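Local coordinates for periplasmic binding protein component of an ABC type zinc uptake transporter (Synechocystis sp., PDB 2OV1) that probably captures zinc in the periplasm and delivers it to an ABC-type uptake transporter, at residues Pro166-Phe171 / Leu234-Ala239. Residues are numbered along the deposited sequence; the frame is centred on the assembly and turned at random.
Sequences PSWAYF and LDPLAA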
loop_
_atom_site.group_PDB
_atom_site.type_symbol
_atom_site.label_atom_id
_atom_site.label_comp_id
_atom_site.label_asym_id
_atom_site.label_seq_id
_atom_site.Cartn_x
_atom_site.Cartn_y
_atom_site.Cartn_z
ATOM N N PRO A 166 -2.336 2.871 10.313
ATOM C CA PRO A 166 -3.027 1.659 9.871
ATOM C C PRO A 166 -3.025 1.537 8.354
ATOM O O PRO A 166 -4.044 1.740 7.704
ATOM C CB PRO A 166 -4.422 1.846 10.442
ATOM C CG PRO A 166 -4.637 3.308 10.248
ATOM C CD PRO A 166 -3.304 3.933 10.660
ATOM N N SER A 167 -1.867 1.205 7.802
ATOM C CA SER A 167 -1.736 1.054 6.367
ATOM C C SER A 167 -1.811 -0.419 5.995
ATOM O O SER A 167 -1.880 -0.748 4.816
ATOM C CB SER A 167 -0.391 1.609 5.897
ATOM O OG SER A 167 -0.141 2.883 6.452
ATOM N N TRP A 168 -1.806 -1.301 6.995
ATOM C CA TRP A 168 -1.815 -2.726 6.717
ATOM C C TRP A 168 -3.105 -3.478 7.057
ATOM O O TRP A 168 -3.060 -4.636 7.477
ATOM C CB TRP A 168 -0.595 -3.376 7.405
ATOM C CG TRP A 168 0.661 -2.549 7.234
ATOM C CD1 TRP A 168 0.991 -1.403 7.923
ATOM C CD2 TRP A 168 1.660 -2.688 6.214
ATOM N NE1 TRP A 168 2.110 -0.822 7.389
ATOM C CE2 TRP A 168 2.546 -1.587 6.339
ATOM C CE3 TRP A 168 1.893 -3.628 5.201
ATOM C CZ2 TRP A 168 3.646 -1.405 5.488
ATOM C CZ3 TRP A 168 2.987 -3.444 4.353
ATOM C CH2 TRP A 168 3.848 -2.344 4.503
ATOM N N ALA A 169 -4.257 -2.846 6.856
ATOM C CA ALA A 169 -5.531 -3.504 7.186
ATOM C C ALA A 169 -5.829 -4.681 6.263
ATOM O O ALA A 169 -6.326 -5.719 6.702
ATOM C CB ALA A 169 -6.689 -2.497 7.130
ATOM N N TYR A 170 -5.531 -4.507 4.983
ATOM C CA TYR A 170 -5.764 -5.552 4.007
ATOM C C TYR A 170 -4.771 -6.692 4.229
ATOM O O TYR A 170 -5.154 -7.854 4.417
ATOM C CB TYR A 170 -5.662 -4.941 2.614
ATOM C CG TYR A 170 -6.857 -4.057 2.305
ATOM C CD1 TYR A 170 -8.063 -4.618 1.877
ATOM C CD2 TYR A 170 -6.802 -2.669 2.474
ATOM C CE1 TYR A 170 -9.183 -3.828 1.622
ATOM C CE2 TYR A 170 -7.929 -1.863 2.222
ATOM C CZ TYR A 170 -9.110 -2.454 1.796
ATOM O OH TYR A 170 -10.224 -1.690 1.522
ATOM N N PHE A 171 -3.493 -6.346 4.215
ATOM C CA PHE A 171 -2.430 -7.310 4.462
ATOM C C PHE A 171 -2.775 -8.090 5.741
ATOM O O PHE A 171 -2.665 -9.310 5.785
ATOM C CB PHE A 171 -1.110 -6.552 4.638
ATOM C CG PHE A 171 0.061 -7.424 4.981
ATOM C CD1 PHE A 171 0.972 -7.813 4.001
ATOM C CD2 PHE A 171 0.274 -7.827 6.299
ATOM C CE1 PHE A 171 2.078 -8.582 4.329
ATOM C CE2 PHE A 171 1.369 -8.594 6.638
ATOM C CZ PHE A 171 2.282 -8.975 5.651
ATOM N N LEU A 234 7.942 0.009 8.821
ATOM C CA LEU A 234 7.176 -0.735 7.832
ATOM C C LEU A 234 6.879 0.301 6.772
ATOM O O LEU A 234 6.208 1.295 7.050
ATOM C CB LEU A 234 5.857 -1.253 8.399
ATOM C CG LEU A 234 5.966 -2.392 9.405
ATOM C CD1 LEU A 234 4.596 -3.059 9.553
ATOM C CD2 LEU A 234 7.003 -3.411 8.926
ATOM N N ASP A 235 7.391 0.064 5.564
ATOM C CA ASP A 235 7.218 0.977 4.428
ATOM C C ASP A 235 6.187 0.482 3.420
ATOM O O ASP A 235 6.454 -0.427 2.635
ATOM C CB ASP A 235 8.553 1.170 3.713
ATOM C CG ASP A 235 8.482 2.223 2.635
ATOM O OD1 ASP A 235 7.444 2.921 2.575
ATOM O OD2 ASP A 235 9.452 2.361 1.851
ATOM N N PRO A 236 4.992 1.090 3.419
ATOM C CA PRO A 236 3.918 0.700 2.497
ATOM C C PRO A 236 4.140 1.234 1.071
ATOM O O PRO A 236 3.541 0.740 0.109
ATOM C CB PRO A 236 2.677 1.305 3.144
ATOM C CG PRO A 236 3.208 2.573 3.722
ATOM C CD PRO A 236 4.539 2.159 4.329
ATOM N N LEU A 237 5.005 2.235 0.936
ATOM C CA LEU A 237 5.277 2.806 -0.372
ATOM C C LEU A 237 6.548 2.254 -1.035
ATOM O O LEU A 237 6.986 2.757 -2.076
ATOM C CB LEU A 237 5.336 4.336 -0.269
ATOM C CG LEU A 237 4.031 5.003 0.190
ATOM C CD1 LEU A 237 4.243 6.499 0.370
ATOM C CD2 LEU A 237 2.928 4.734 -0.824
ATOM N N ALA A 238 7.119 1.202 -0.454
ATOM C CA ALA A 238 8.334 0.594 -0.996
ATOM C C ALA A 238 8.216 0.223 -2.470
ATOM O O ALA A 238 7.221 -0.378 -2.895
ATOM C CB ALA A 238 8.711 -0.646 -0.179
ATOM N N ALA A 239 9.250 0.572 -3.239
ATOM C CA ALA A 239 9.310 0.295 -4.678
ATOM C C ALA A 239 9.470 -1.193 -4.928
ATOM O O ALA A 239 8.848 -1.761 -5.823
ATOM C CB ALA A 239 10.477 1.053 -5.308
HETATM O O HOH W 1 3.548 1.693 8.155
#
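The indole of W168 lies between L234 and P236. L234 CD1 sits over one face, near the rim, and makes a CH-pi contact 4.1 Å from the centroid of the five-membered ring, 16° off its normal. On the opposite side of the ring plane, P236 approaches obliquely, with P236 CB 3.7 Å from W168 CZ2. At the edge, the carbonyl D235 O lies 3.7 Å from W168 CH2, and a water lies in the ring plane beside NE1. This water accepts from W168 NE1 at 3.0 Å and donates to L234 O at 2.9 Å. It is a polar bridge between segments that share no direct hydrogen bond.

W168 CG stands anti to the carbonyl carbon (chi1 -43°), which carries the ring tip in between L234 and P236. L234 CB also packs on W168 CZ2, at 3.7 Å. An alanine in place of W168 would probably open a gap between L234 and P236 and leave the bridging water without its donor. S167 adds a looser apolar contact, CB to P236 CB at 4.1 Å. Its hydroxyl bonds to E212.

D235 turns its side chain from W168. D235 OD1 accepts from L237 N at 3.0 Å, from above the carboxylate plane. This bond forms an Asx turn within the type I turn D235-A238, which includes P236.

S167 lies close to the zinc ligands H101 and H165, so the contact borders the metal site. W168 occupies the N-cap position of helix 169-174. L234 ends strand 230-234, an outermost strand of a four-stranded parallel sheet, and bonds through its backbone to G211 of strand 208-212. Helix 241-256 packs against W168 and L234 through V248, while Q179 of strand 178-181 also touches W168.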